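Local coordinates for protein NEQ263 (Nanoarchaeum equitans Kin4-M, PDB 5BN3) that forms, with its partner subunit NeqA, the catalytic core complex of an unusual archaeal ATP synthase and probably binds adenine nucleotide, at residues Asp154-Phe159 and Ile182-Ile187; Tyr212-Lys217 and Gly272-Ile277; Tyr347-Glu352 and Lys367-Tyr372; Lys334-Tyr339 and Lys396-Ile401. One frame throughout, in Å; residues are numbered along the deposited sequence.

Contact 1: Asp154-Phe159 and Ile182-Ile187; sequences DKTIIF and IMNSAI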
loop_
_atom_site.group_PDB
_atom_site.type_symbol
_atom_site.label_atom_id
_atom_site.label_comp_id
_atom_site.label_asym_id
_atom_site.label_seq_id
_atom_site.Cartn_x
_atom_site.Cartn_y
_atom_site.Cartn_z
ATOM N N ASP B 154 -35.885 32.625 -7.174
ATOM C CA ASP B 154 -37.060 32.740 -6.322
ATOM C C ASP B 154 -36.802 32.173 -4.928
ATOM O O ASP B 154 -37.697 32.162 -4.083
ATOM C CB ASP B 154 -38.207 31.963 -6.959
ATOM C CG ASP B 154 -37.767 30.600 -7.466
ATOM O OD1 ASP B 154 -36.712 30.526 -8.133
ATOM O OD2 ASP B 154 -38.467 29.603 -7.191
ATOM N N LYS B 155 -35.579 31.707 -4.692
ATOM C CA LYS B 155 -35.265 30.970 -3.474
ATOM C C LYS B 155 -34.195 31.640 -2.614
ATOM O O LYS B 155 -33.370 32.407 -3.113
ATOM C CB LYS B 155 -34.815 29.546 -3.830
ATOM C CG LYS B 155 -35.754 28.802 -4.770
ATOM C CD LYS B 155 -35.195 27.433 -5.131
ATOM C CE LYS B 155 -36.106 26.690 -6.092
ATOM N NZ LYS B 155 -36.250 27.400 -7.388
ATOM N N THR B 156 -34.215 31.339 -1.319
ATOM C CA THR B 156 -33.134 31.741 -0.429
ATOM C C THR B 156 -31.914 30.868 -0.713
ATOM O O THR B 156 -32.026 29.643 -0.798
ATOM C CB THR B 156 -33.535 31.572 1.049
ATOM O OG1 THR B 156 -34.693 32.368 1.331
ATOM C CG2 THR B 156 -32.401 32.001 1.963
ATOM N N ILE B 157 -30.753 31.494 -0.877
ATOM C CA ILE B 157 -29.511 30.749 -1.049
ATOM C C ILE B 157 -28.732 30.741 0.259
ATOM O O ILE B 157 -28.497 31.790 0.854
ATOM C CB ILE B 157 -28.629 31.367 -2.150
ATOM C CG1 ILE B 157 -29.346 31.303 -3.501
ATOM C CG2 ILE B 157 -27.296 30.643 -2.243
ATOM C CD1 ILE B 157 -28.583 31.965 -4.627
ATOM N N ILE B 158 -28.340 29.557 0.715
ATOM C CA ILE B 158 -27.459 29.458 1.873
ATOM C C ILE B 158 -26.108 28.902 1.437
ATOM O O ILE B 158 -26.027 27.818 0.855
ATOM C CB ILE B 158 -28.073 28.597 2.992
ATOM C CG1 ILE B 158 -29.392 29.219 3.457
ATOM C CG2 ILE B 158 -27.109 28.470 4.162
ATOM C CD1 ILE B 158 -30.085 28.449 4.557
ATOM N N PHE B 159 -25.053 29.663 1.709
ATOM C CA PHE B 159 -23.703 29.295 1.306
ATOM C C PHE B 159 -22.853 28.972 2.526
ATOM O O PHE B 159 -22.651 29.822 3.394
ATOM C CB PHE B 159 -23.074 30.436 0.502
ATOM C CG PHE B 159 -21.632 30.212 0.143
ATOM C CD1 PHE B 159 -21.219 29.020 -0.434
ATOM C CD2 PHE B 159 -20.692 31.208 0.357
ATOM C CE1 PHE B 159 -19.891 28.822 -0.773
ATOM C CE2 PHE B 159 -19.365 31.018 0.019
ATOM C CZ PHE B 159 -18.964 29.820 -0.547
ATOM N N ILE B 182 -27.523 38.763 -3.097
ATOM C CA ILE B 182 -26.944 38.872 -1.757
ATOM C C ILE B 182 -27.975 39.141 -0.654
ATOM O O ILE B 182 -27.826 38.663 0.473
ATOM C CB ILE B 182 -25.814 39.941 -1.722
ATOM C CG1 ILE B 182 -25.012 39.856 -0.422
ATOM C CG2 ILE B 182 -26.374 41.345 -1.928
ATOM C CD1 ILE B 182 -24.148 38.623 -0.328
ATOM N N MET B 183 -29.028 39.889 -0.978
ATOM C CA MET B 183 -30.034 40.246 0.020
ATOM C C MET B 183 -30.926 39.064 0.390
ATOM O O MET B 183 -31.517 39.036 1.472
ATOM C CB MET B 183 -30.883 41.430 -0.452
ATOM C CG MET B 183 -30.073 42.660 -0.827
ATOM S SD MET B 183 -31.040 44.183 -0.781
ATOM C CE MET B 183 -31.313 44.358 0.981
ATOM N N ASN B 184 -31.024 38.091 -0.509
ATOM C CA ASN B 184 -31.759 36.867 -0.211
ATOM C C ASN B 184 -30.807 35.687 -0.043
ATOM O O ASN B 184 -31.053 34.589 -0.547
ATOM C CB ASN B 184 -32.806 36.577 -1.290
ATOM C CG ASN B 184 -33.892 35.629 -0.811
ATOM O OD1 ASN B 184 -33.994 35.333 0.382
ATOM N ND2 ASN B 184 -34.712 35.154 -1.741
ATOM N N SER B 185 -29.717 35.929 0.677
ATOM C CA SER B 185 -28.732 34.894 0.953
ATOM C C SER B 185 -28.244 34.967 2.393
ATOM O O SER B 185 -28.203 36.044 2.991
ATOM C CB SER B 185 -27.546 35.016 -0.003
ATOM O OG SER B 185 -27.966 34.877 -1.348
ATOM N N ALA B 186 -27.892 33.813 2.948
ATOM C CA ALA B 186 -27.235 33.746 4.246
ATOM C C ALA B 186 -25.907 33.033 4.048
ATOM O O ALA B 186 -25.870 31.930 3.501
ATOM C CB ALA B 186 -28.096 33.007 5.250
ATOM N N ILE B 187 -24.820 33.662 4.481
ATOM C CA ILE B 187 -23.486 33.126 4.233
ATOM C C ILE B 187 -22.758 32.775 5.530
ATOM O O ILE B 187 -22.658 33.597 6.444
ATOM C CB ILE B 187 -22.648 34.112 3.391
ATOM C CG1 ILE B 187 -23.327 34.344 2.037
ATOM C CG2 ILE B 187 -21.240 33.590 3.185
ATOM C CD1 ILE B 187 -22.660 35.398 1.178
#
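The ring of Phe159 lies against the branch methyl of Ile187, CD2 to CG2 3.7 Å, where two adjacent parallel strands of the nucleotide-binding domain run side by side. They are the outer members of a beta-alpha-beta unit, strand 156-162, helix 166-178 and strand 185-190, within the P-loop NTPase fold. Three backbone hydrogen bonds zip them in parallel register: Ile157 N to Asn184 O, Ala186 N to Ile157 O and Phe159 N to Ala186 O, the last at 3.0 Å. Side chains alternate between faces: Ile157, Ser185, Phe159 and Ile187 lie toward helix 166-178, while Ile158 and Ala186 meet Leu209 of helix 196-215. Ser185 OG is hydrogen-bonded to Ala181 O, just ahead of its own strand. Just before Ser185, Asn184 extends its amide across Thr156 at about a right angle, CG anti to the backbone N (chi1 -160°). With an alanine in place of Asn184, the Thr156 hydroxyl would probably be left without its acceptor. That hydrogen bond runs from Thr156 OG1 to Asn184 OD1 at 3.2 Å, the donor tilted 33° from the carbonyl plane.

Contact 2: Tyr212-Lys217 and Gly272-Ile277; sequences YLAFEK and GSITLI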
loop_
_atom_site.group_PDB
_atom_site.type_symbol
_atom_site.label_atom_id
_atom_site.label_comp_id
_atom_site.label_asym_id
_atom_site.label_seq_id
_atom_site.Cartn_x
_atom_site.Cartn_y
_atom_site.Cartn_z
ATOM N N TYR B 212 -35.167 25.152 8.990
ATOM C CA TYR B 212 -36.124 26.096 9.552
ATOM C C TYR B 212 -36.857 26.831 8.438
ATOM O O TYR B 212 -38.084 26.903 8.431
ATOM C CB TYR B 212 -35.417 27.098 10.472
ATOM C CG TYR B 212 -36.309 28.224 10.943
ATOM C CD1 TYR B 212 -37.221 28.028 11.971
ATOM C CD2 TYR B 212 -36.239 29.482 10.362
ATOM C CE1 TYR B 212 -38.040 29.052 12.404
ATOM C CE2 TYR B 212 -37.056 30.513 10.787
ATOM C CZ TYR B 212 -37.952 30.291 11.809
ATOM O OH TYR B 212 -38.765 31.313 12.237
ATOM N N LEU B 213 -36.097 27.376 7.494
ATOM C CA LEU B 213 -36.673 28.132 6.386
ATOM C C LEU B 213 -37.563 27.271 5.487
ATOM O O LEU B 213 -38.646 27.696 5.081
ATOM C CB LEU B 213 -35.562 28.789 5.559
ATOM C CG LEU B 213 -34.760 29.904 6.235
ATOM C CD1 LEU B 213 -33.694 30.463 5.303
ATOM C CD2 LEU B 213 -35.691 31.008 6.687
ATOM N N ALA B 214 -37.111 26.057 5.189
ATOM C CA ALA B 214 -37.819 25.192 4.249
ATOM C C ALA B 214 -39.033 24.498 4.856
ATOM O O ALA B 214 -40.085 24.401 4.221
ATOM C CB ALA B 214 -36.867 24.160 3.665
ATOM N N PHE B 215 -38.885 24.007 6.082
ATOM C CA PHE B 215 -39.896 23.129 6.668
ATOM C C PHE B 215 -40.748 23.786 7.755
ATOM O O PHE B 215 -41.741 23.208 8.193
ATOM C CB PHE B 215 -39.238 21.843 7.181
ATOM C CG PHE B 215 -38.457 21.110 6.124
ATOM C CD1 PHE B 215 -38.939 21.028 4.826
ATOM C CD2 PHE B 215 -37.232 20.531 6.419
ATOM C CE1 PHE B 215 -38.223 20.366 3.842
ATOM C CE2 PHE B 215 -36.509 19.868 5.440
ATOM C CZ PHE B 215 -37.006 19.785 4.150
ATOM N N GLU B 216 -40.364 24.984 8.186
ATOM C CA GLU B 216 -41.187 25.752 9.118
ATOM C C GLU B 216 -41.784 26.986 8.449
ATOM O O GLU B 216 -42.922 27.360 8.724
ATOM C CB GLU B 216 -40.392 26.155 10.366
ATOM C CG GLU B 216 -40.187 25.036 11.378
ATOM C CD GLU B 216 -40.234 25.539 12.811
ATOM O OE1 GLU B 216 -40.542 26.733 13.009
ATOM O OE2 GLU B 216 -39.971 24.741 13.736
ATOM N N LYS B 217 -41.015 27.613 7.566
ATOM C CA LYS B 217 -41.494 28.790 6.848
ATOM C C LYS B 217 -41.933 28.433 5.429
ATOM O O LYS B 217 -42.237 29.318 4.626
ATOM C CB LYS B 217 -40.423 29.886 6.832
ATOM C CG LYS B 217 -39.922 30.277 8.216
ATOM C CD LYS B 217 -41.061 30.681 9.146
ATOM C CE LYS B 217 -41.731 31.972 8.698
ATOM N NZ LYS B 217 -42.901 32.329 9.559
ATOM N N GLY B 272 -42.119 22.352 1.761
ATOM C CA GLY B 272 -40.978 23.044 1.184
ATOM C C GLY B 272 -39.866 22.103 0.758
ATOM O O GLY B 272 -40.052 20.886 0.739
ATOM N N SER B 273 -38.706 22.660 0.421
ATOM C CA SER B 273 -37.611 21.847 -0.098
ATOM C C SER B 273 -36.231 22.412 0.220
ATOM O O SER B 273 -36.043 23.629 0.293
ATOM C CB SER B 273 -37.754 21.672 -1.612
ATOM O OG SER B 273 -37.543 22.898 -2.290
ATOM N N ILE B 274 -35.273 21.512 0.418
ATOM C CA ILE B 274 -33.866 21.883 0.478
ATOM C C ILE B 274 -33.122 21.199 -0.660
ATOM O O ILE B 274 -32.976 19.973 -0.670
ATOM C CB ILE B 274 -33.212 21.468 1.812
ATOM C CG1 ILE B 274 -33.854 22.216 2.984
ATOM C CG2 ILE B 274 -31.716 21.743 1.780
ATOM C CD1 ILE B 274 -33.300 21.816 4.340
ATOM N N THR B 275 -32.670 21.989 -1.629
ATOM C CA THR B 275 -31.812 21.472 -2.690
ATOM C C THR B 275 -30.360 21.689 -2.270
ATOM O O THR B 275 -29.950 22.813 -1.969
ATOM C CB THR B 275 -32.095 22.154 -4.043
ATOM O OG1 THR B 275 -33.472 21.961 -4.393
ATOM C CG2 THR B 275 -31.219 21.560 -5.134
ATOM N N LEU B 276 -29.587 20.609 -2.239
ATOM C CA LEU B 276 -28.250 20.650 -1.658
ATOM C C LEU B 276 -27.173 20.304 -2.678
ATOM O O LEU B 276 -27.234 19.265 -3.331
ATOM C CB LEU B 276 -28.178 19.695 -0.462
ATOM C CG LEU B 276 -26.841 19.543 0.260
ATOM C CD1 LEU B 276 -26.368 20.885 0.764
ATOM C CD2 LEU B 276 -26.970 18.564 1.414
ATOM N N ILE B 277 -26.187 21.186 -2.810
ATOM C CA ILE B 277 -25.065 20.944 -3.711
ATOM C C ILE B 277 -23.736 21.032 -2.959
ATOM O O ILE B 277 -23.175 22.117 -2.795
ATOM C CB ILE B 277 -25.071 21.929 -4.900
ATOM C CG1 ILE B 277 -26.401 21.840 -5.657
ATOM C CG2 ILE B 277 -23.914 21.640 -5.843
ATOM C CD1 ILE B 277 -26.514 22.798 -6.829
#
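Ala214 and Gly272 bring the last turn of helix 196-215 against the start of strand 273-281, their CA atoms 4.9 Å apart. This is the tight part of the contact. Gly272 CA lies 3.4 Å from Ala214 O in a CA-H...O contact, and a side chain at this glycine would run into that same carbonyl. The methyl of Ala214 points at the strand and fits between the backbone and the next side chain, with CB 3.5 Å from Ser273 O and 3.6 Å from Ile274 CG1. No hydrogen bond joins the two segments, so the join rests on close backbone approach and apolar packing.

The Phe215 side is looser and lies nearer the surface. CG stands anti to the carbonyl carbon (chi1 -56°), which brings the ring to the start of the strand: CE1 comes edge-on to Gly272 O at 3.6 Å, while CE2 is 3.9 Å from Ile274 CD1. Phe215 and Ile274 cross at about a right angle. Beyond them, Phe215 also packs on Tyr98 of the neighbouring V-type ATP synthase alpha chain, so this aromatic bridges the fold and the subunit interface.

The contact places a helix of the nucleotide-binding domain over the parallel part of its mixed sheet: Ile274 continues onto Ala210 of the same helix and onto Val223 of strand 220-226, while Ser273 OG bonds Asp220 at the start of that neighbouring strand.

Contact 3: Tyr347-Glu352 and Lys367-Tyr372; sequences YAKGLE and KEDKAY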
loop_
_atom_site.group_PDB
_atom_site.type_symbol
_atom_site.label_atom_id
_atom_site.label_comp_id
_atom_site.label_asym_id
_atom_site.label_seq_id
_atom_site.Cartn_x
_atom_site.Cartn_y
_atom_site.Cartn_z
ATOM N N TYR B 347 -22.517 9.383 -27.518
ATOM C CA TYR B 347 -21.267 9.976 -27.048
ATOM C C TYR B 347 -20.317 8.878 -26.584
ATOM O O TYR B 347 -19.127 8.905 -26.892
ATOM C CB TYR B 347 -21.540 10.970 -25.910
ATOM C CG TYR B 347 -20.319 11.727 -25.431
ATOM C CD1 TYR B 347 -19.585 12.518 -26.302
ATOM C CD2 TYR B 347 -19.915 11.666 -24.105
ATOM C CE1 TYR B 347 -18.474 13.215 -25.871
ATOM C CE2 TYR B 347 -18.803 12.362 -23.664
ATOM C CZ TYR B 347 -18.087 13.134 -24.554
ATOM O OH TYR B 347 -16.980 13.830 -24.130
ATOM N N ALA B 348 -20.856 7.908 -25.852
ATOM C CA ALA B 348 -20.066 6.778 -25.370
ATOM C C ALA B 348 -19.482 5.969 -26.524
ATOM O O ALA B 348 -18.304 5.608 -26.509
ATOM C CB ALA B 348 -20.911 5.890 -24.478
ATOM N N LYS B 349 -20.313 5.677 -27.519
ATOM C CA LYS B 349 -19.860 4.949 -28.699
ATOM C C LYS B 349 -18.828 5.778 -29.463
ATOM O O LYS B 349 -17.875 5.237 -30.021
ATOM C CB LYS B 349 -21.049 4.591 -29.595
ATOM C CG LYS B 349 -20.703 3.668 -30.756
ATOM C CD LYS B 349 -21.826 2.673 -31.024
ATOM C CE LYS B 349 -21.501 1.767 -32.205
ATOM N NZ LYS B 349 -20.220 1.027 -32.024
ATOM N N GLY B 350 -19.017 7.095 -29.465
ATOM C CA GLY B 350 -18.067 7.999 -30.088
ATOM C C GLY B 350 -16.713 7.972 -29.404
ATOM O O GLY B 350 -15.678 8.068 -30.065
ATOM N N LEU B 351 -16.719 7.839 -28.081
ATOM C CA LEU B 351 -15.478 7.806 -27.311
ATOM C C LEU B 351 -14.701 6.509 -27.530
ATOM O O LEU B 351 -13.469 6.515 -27.567
ATOM C CB LEU B 351 -15.759 8.017 -25.820
ATOM C CG LEU B 351 -16.222 9.418 -25.415
ATOM C CD1 LEU B 351 -16.437 9.512 -23.914
ATOM C CD2 LEU B 351 -15.210 10.445 -25.863
ATOM N N GLU B 352 -15.426 5.401 -27.667
ATOM C CA GLU B 352 -14.812 4.118 -27.987
ATOM C C GLU B 352 -14.145 4.199 -29.354
ATOM O O GLU B 352 -13.013 3.754 -29.530
ATOM C CB GLU B 352 -15.863 3.005 -27.988
ATOM C CG GLU B 352 -16.567 2.790 -26.653
ATOM C CD GLU B 352 -17.712 1.797 -26.758
ATOM O OE1 GLU B 352 -18.048 1.395 -27.893
ATOM O OE2 GLU B 352 -18.274 1.420 -25.708
ATOM N N LYS B 367 -17.583 3.237 -41.324
ATOM C CA LYS B 367 -18.377 4.424 -41.623
ATOM C C LYS B 367 -19.242 4.788 -40.426
ATOM O O LYS B 367 -19.271 5.942 -39.994
ATOM C CB LYS B 367 -19.271 4.205 -42.846
ATOM C CG LYS B 367 -20.291 5.321 -43.025
ATOM C CD LYS B 367 -21.246 5.083 -44.181
ATOM C CE LYS B 367 -22.351 6.132 -44.157
ATOM N NZ LYS B 367 -23.151 6.176 -45.412
ATOM N N GLU B 368 -19.950 3.792 -39.904
ATOM C CA GLU B 368 -20.785 3.957 -38.722
ATOM C C GLU B 368 -19.964 4.520 -37.566
ATOM O O GLU B 368 -20.411 5.417 -36.851
ATOM C CB GLU B 368 -21.393 2.610 -38.323
ATOM C CG GLU B 368 -22.388 2.677 -37.175
ATOM C CD GLU B 368 -22.681 1.313 -36.575
ATOM O OE1 GLU B 368 -23.869 0.939 -36.487
ATOM O OE2 GLU B 368 -21.719 0.619 -36.181
ATOM N N ASP B 369 -18.753 3.996 -37.404
ATOM C CA ASP B 369 -17.868 4.406 -36.318
ATOM C C ASP B 369 -17.172 5.744 -36.578
ATOM O O ASP B 369 -16.586 6.329 -35.667
ATOM C CB ASP B 369 -16.835 3.312 -36.032
ATOM C CG ASP B 369 -17.374 2.221 -35.125
ATOM O OD1 ASP B 369 -18.609 2.041 -35.070
ATOM O OD2 ASP B 369 -16.557 1.545 -34.466
ATOM N N LYS B 370 -17.233 6.222 -37.817
ATOM C CA LYS B 370 -16.729 7.554 -38.143
ATOM C C LYS B 370 -17.779 8.607 -37.818
ATOM O O LYS B 370 -17.456 9.763 -37.550
ATOM C CB LYS B 370 -16.332 7.648 -39.617
ATOM C CG LYS B 370 -14.858 7.393 -39.880
ATOM C CD LYS B 370 -14.532 7.517 -41.361
ATOM C CE LYS B 370 -13.059 7.264 -41.615
ATOM N NZ LYS B 370 -12.637 5.975 -41.012
ATOM N N ALA B 371 -19.042 8.197 -37.841
ATOM C CA ALA B 371 -20.145 9.093 -37.516
ATOM C C ALA B 371 -20.215 9.372 -36.017
ATOM O O ALA B 371 -20.452 10.505 -35.598
ATOM C CB ALA B 371 -21.450 8.512 -38.007
ATOM N N TYR B 372 -20.021 8.330 -35.213
ATOM C CA TYR B 372 -20.004 8.476 -33.763
ATOM C C TYR B 372 -18.784 9.270 -33.314
ATOM O O TYR B 372 -18.860 10.061 -32.372
ATOM C CB TYR B 372 -20.027 7.102 -33.088
ATOM C CG TYR B 372 -21.376 6.432 -33.135
ATOM C CD1 TYR B 372 -22.424 6.897 -32.358
ATOM C CD2 TYR B 372 -21.602 5.333 -33.949
ATOM C CE1 TYR B 372 -23.661 6.293 -32.394
ATOM C CE2 TYR B 372 -22.838 4.720 -33.992
ATOM C CZ TYR B 372 -23.863 5.205 -33.210
ATOM O OH TYR B 372 -25.099 4.605 -33.241
#
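Lys349 lays its aliphatic chain over one face of the Tyr372 ring, and this CH-pi contact carries most of the apolar part. CG sits 3.8 Å from the ring centroid, 15° off the normal, and the chain crosses the face from the CD1 side to the CD2-CE2 side, with CE 3.7 Å from Tyr372 CE2. The first torsion of Lys349, CG anti to the backbone N (chi1 -172°), sends the chain out from helix 334-356 across the ring, and bends at chi2 and chi4 bring the ammonium toward Asp369.

Lys349 NZ forms a salt bridge with Asp369 OD1 at 3.6 Å, the two side chains crossing at about a right angle. Glu368 OE2 stands farther off, 4.4 Å from Lys349 NZ, beyond a salt bridge, yet it probably adds to the negative field around the ammonium.

These are consecutive helices of the C-terminal helical domain of V- and A-type ATP synthases, 334-356 and 367-384, whose short segments cross steeply at -112°.

Backbone packing makes the closest approach. Gly350 CA comes within 3.2 Å of Tyr372 O, and a beta carbon on this residue would clash with that oxygen; Tyr372 CB rests 3.7 Å from Gly350 CA. On another side of helix 334-356, Leu351 packs on Tyr410 of the neighbouring V-type ATP synthase alpha chain, while Tyr347 OH bonds Glu380 farther along helix 367-384.

Contact 4: Lys334-Tyr339 and Lys396-Ile401; sequences KKHKKY and KSFEII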
loop_
_atom_site.group_PDB
_atom_site.type_symbol
_atom_site.label_atom_id
_atom_site.label_comp_id
_atom_site.label_asym_id
_atom_site.label_seq_id
_atom_site.Cartn_x
_atom_site.Cartn_y
_atom_site.Cartn_z
ATOM N N LYS B 334 -41.201 11.985 -21.827
ATOM C CA LYS B 334 -40.766 10.901 -22.700
ATOM C C LYS B 334 -39.819 11.422 -23.775
ATOM O O LYS B 334 -38.869 10.740 -24.152
ATOM C CB LYS B 334 -41.963 10.184 -23.330
ATOM C CG LYS B 334 -42.706 9.277 -22.366
ATOM C CD LYS B 334 -41.779 8.227 -21.771
ATOM C CE LYS B 334 -42.034 8.038 -20.283
ATOM N NZ LYS B 334 -43.437 7.644 -19.991
ATOM N N LYS B 335 -40.080 12.634 -24.256
ATOM C CA LYS B 335 -39.207 13.276 -25.233
ATOM C C LYS B 335 -37.835 13.568 -24.630
ATOM O O LYS B 335 -36.806 13.339 -25.262
ATOM C CB LYS B 335 -39.835 14.577 -25.736
ATOM C CG LYS B 335 -38.991 15.307 -26.774
ATOM C CD LYS B 335 -39.582 16.667 -27.122
ATOM C CE LYS B 335 -38.882 17.275 -28.330
ATOM N NZ LYS B 335 -39.398 18.634 -28.662
ATOM N N HIS B 336 -37.832 14.076 -23.401
ATOM C CA HIS B 336 -36.598 14.399 -22.694
ATOM C C HIS B 336 -35.767 13.135 -22.474
ATOM O O HIS B 336 -34.547 13.147 -22.652
ATOM C CB HIS B 336 -36.929 15.065 -21.359
ATOM C CG HIS B 336 -35.768 15.755 -20.709
ATOM N ND1 HIS B 336 -35.929 16.775 -19.802
ATOM C CD2 HIS B 336 -34.433 15.564 -20.835
ATOM C CE1 HIS B 336 -34.739 17.189 -19.393
ATOM N NE2 HIS B 336 -33.819 16.470 -20.003
ATOM N N LYS B 337 -36.433 12.049 -22.090
ATOM C CA LYS B 337 -35.769 10.764 -21.894
ATOM C C LYS B 337 -35.122 10.271 -23.179
ATOM O O LYS B 337 -34.015 9.733 -23.162
ATOM C CB LYS B 337 -36.759 9.719 -21.369
ATOM C CG LYS B 337 -37.237 9.980 -19.948
ATOM C CD LYS B 337 -38.359 9.024 -19.550
ATOM C CE LYS B 337 -38.872 9.330 -18.147
ATOM N NZ LYS B 337 -40.009 8.452 -17.749
ATOM N N LYS B 338 -35.820 10.466 -24.293
ATOM C CA LYS B 338 -35.321 10.046 -25.596
ATOM C C LYS B 338 -34.038 10.784 -25.970
ATOM O O LYS B 338 -33.079 10.175 -26.445
ATOM C CB LYS B 338 -36.391 10.268 -26.667
ATOM C CG LYS B 338 -35.970 9.834 -28.057
ATOM C CD LYS B 338 -36.946 10.327 -29.113
ATOM C CE LYS B 338 -36.390 10.115 -30.512
ATOM N NZ LYS B 338 -36.084 8.683 -30.777
ATOM N N TYR B 339 -34.021 12.096 -25.748
ATOM C CA TYR B 339 -32.846 12.904 -26.061
ATOM C C TYR B 339 -31.656 12.562 -25.169
ATOM O O TYR B 339 -30.521 12.506 -25.638
ATOM C CB TYR B 339 -33.172 14.398 -25.961
ATOM C CG TYR B 339 -33.719 14.989 -27.240
ATOM C CD1 TYR B 339 -32.867 15.406 -28.251
ATOM C CD2 TYR B 339 -35.085 15.133 -27.433
ATOM C CE1 TYR B 339 -33.360 15.948 -29.421
ATOM C CE2 TYR B 339 -35.587 15.672 -28.599
ATOM C CZ TYR B 339 -34.719 16.078 -29.590
ATOM O OH TYR B 339 -35.212 16.617 -30.753
ATOM N N LYS B 396 -33.590 24.703 -26.721
ATOM C CA LYS B 396 -32.363 25.076 -27.418
ATOM C C LYS B 396 -31.332 23.950 -27.346
ATOM O O LYS B 396 -30.636 23.669 -28.323
ATOM C CB LYS B 396 -31.784 26.370 -26.835
ATOM C CG LYS B 396 -30.464 26.806 -27.460
ATOM C CD LYS B 396 -30.600 27.010 -28.964
ATOM C CE LYS B 396 -29.265 27.354 -29.610
ATOM N NZ LYS B 396 -28.698 28.633 -29.111
ATOM N N SER B 397 -31.248 23.301 -26.189
ATOM C CA SER B 397 -30.331 22.181 -26.004
ATOM C C SER B 397 -30.693 21.000 -26.906
ATOM O O SER B 397 -29.809 20.327 -27.440
ATOM C CB SER B 397 -30.311 21.746 -24.535
ATOM O OG SER B 397 -29.750 22.754 -23.711
ATOM N N PHE B 398 -31.991 20.754 -27.069
ATOM C CA PHE B 398 -32.473 19.703 -27.963
ATOM C C PHE B 398 -32.130 20.022 -29.416
ATOM O O PHE B 398 -31.750 19.136 -30.181
ATOM C CB PHE B 398 -33.989 19.530 -27.824
ATOM C CG PHE B 398 -34.424 18.920 -26.519
ATOM C CD1 PHE B 398 -33.521 18.241 -25.710
ATOM C CD2 PHE B 398 -35.745 19.017 -26.107
ATOM C CE1 PHE B 398 -33.931 17.677 -24.511
ATOM C CE2 PHE B 398 -36.159 18.457 -24.912
ATOM C CZ PHE B 398 -35.251 17.784 -24.115
ATOM N N GLU B 399 -32.277 21.293 -29.788
ATOM C CA GLU B 399 -31.972 21.755 -31.141
ATOM C C GLU B 399 -30.505 21.540 -31.501
ATOM O O GLU B 399 -30.183 21.171 -32.631
ATOM C CB GLU B 399 -32.322 23.239 -31.292
ATOM C CG GLU B 399 -33.810 23.544 -31.311
ATOM C CD GLU B 399 -34.093 25.029 -31.418
ATOM O OE1 GLU B 399 -33.170 25.783 -31.798
ATOM O OE2 GLU B 399 -35.231 25.445 -31.116
ATOM N N ILE B 400 -29.621 21.789 -30.539
ATOM C CA ILE B 400 -28.192 21.571 -30.739
ATOM C C ILE B 400 -27.911 20.093 -31.010
ATOM O O ILE B 400 -27.160 19.756 -31.926
ATOM C CB ILE B 400 -27.369 22.058 -29.523
ATOM C CG1 ILE B 400 -27.488 23.579 -29.375
ATOM C CG2 ILE B 400 -25.913 21.674 -29.674
ATOM C CD1 ILE B 400 -26.778 24.138 -28.152
ATOM N N ILE B 401 -28.528 19.219 -30.219
ATOM C CA ILE B 401 -28.390 17.776 -30.399
ATOM C C ILE B 401 -28.875 17.352 -31.787
ATOM O O ILE B 401 -28.207 16.574 -32.471
ATOM C CB ILE B 401 -29.163 16.995 -29.312
ATOM C CG1 ILE B 401 -28.552 17.256 -27.931
ATOM C CG2 ILE B 401 -29.147 15.509 -29.603
ATOM C CD1 ILE B 401 -29.297 16.579 -26.788
#
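Tyr339 and Phe398 lie nearly parallel in an offset stack, with planes at 11° and centroids 4.2 Å apart. The overlap is displaced along the Phe398 side chain: Phe398 CD1 is 3.6 Å from Tyr339 CG, while the CB of Phe398 comes over the phenol end of the same face as a CH-pi donor, 4.0 Å from the ring centroid. CG of Phe398 is anti to its carbonyl carbon (chi1 -70°), which swings the ring across to the first helix. His336 meets the far end of Phe398 quite differently. The phenylalanine presents its edge to the imidazole face, a T-shaped pair with planes at 77°, and CZ stands 4.0 Å from His336 CG.

The three rings form an aromatic cluster in the C-terminal helical domain, filling the space between helices 334-356 and 394-408, whose short segments have axes 11.5 Å apart at closest approach.

Ile401, one turn beyond Phe398, meets the CD1 edge of the tyrosine, with CG2 near the ring plane and 4.0 Å from Tyr339 CD1. The hydroxyl of Tyr339 is hydrogen-bonded to Asp402, tying the phenol end to the second helix. A leucine in place of Tyr339, without ring or hydroxyl, would probably leave Phe398 without its stacking partner and Asp402 without this hydrogen bond. His336 NE2 makes weak hydrogen bonds to the carbonyls of Asp119 and Val120.

In the fold
Contacts 1 and 2 are buried contacts of the nucleotide-binding domain and reach the same sheet. They touch directly, Leu213 of the helix in contact 2 packing on Thr156 and Ile158 of the strand in contact 1. Yet the first is strand pairing, held mainly by backbone hydrogen bonds, and the second a helix on a strand, with none. Contacts 3 and 4 lie in the C-terminal helical domain and share helix 334-356, with contact 3 nested inside the loop that contact 4 closes; their centres are about 19 Å apart. Contact 4 is buried and aromatic, whereas contact 3, at the surface, adds a salt bridge to its ring packing.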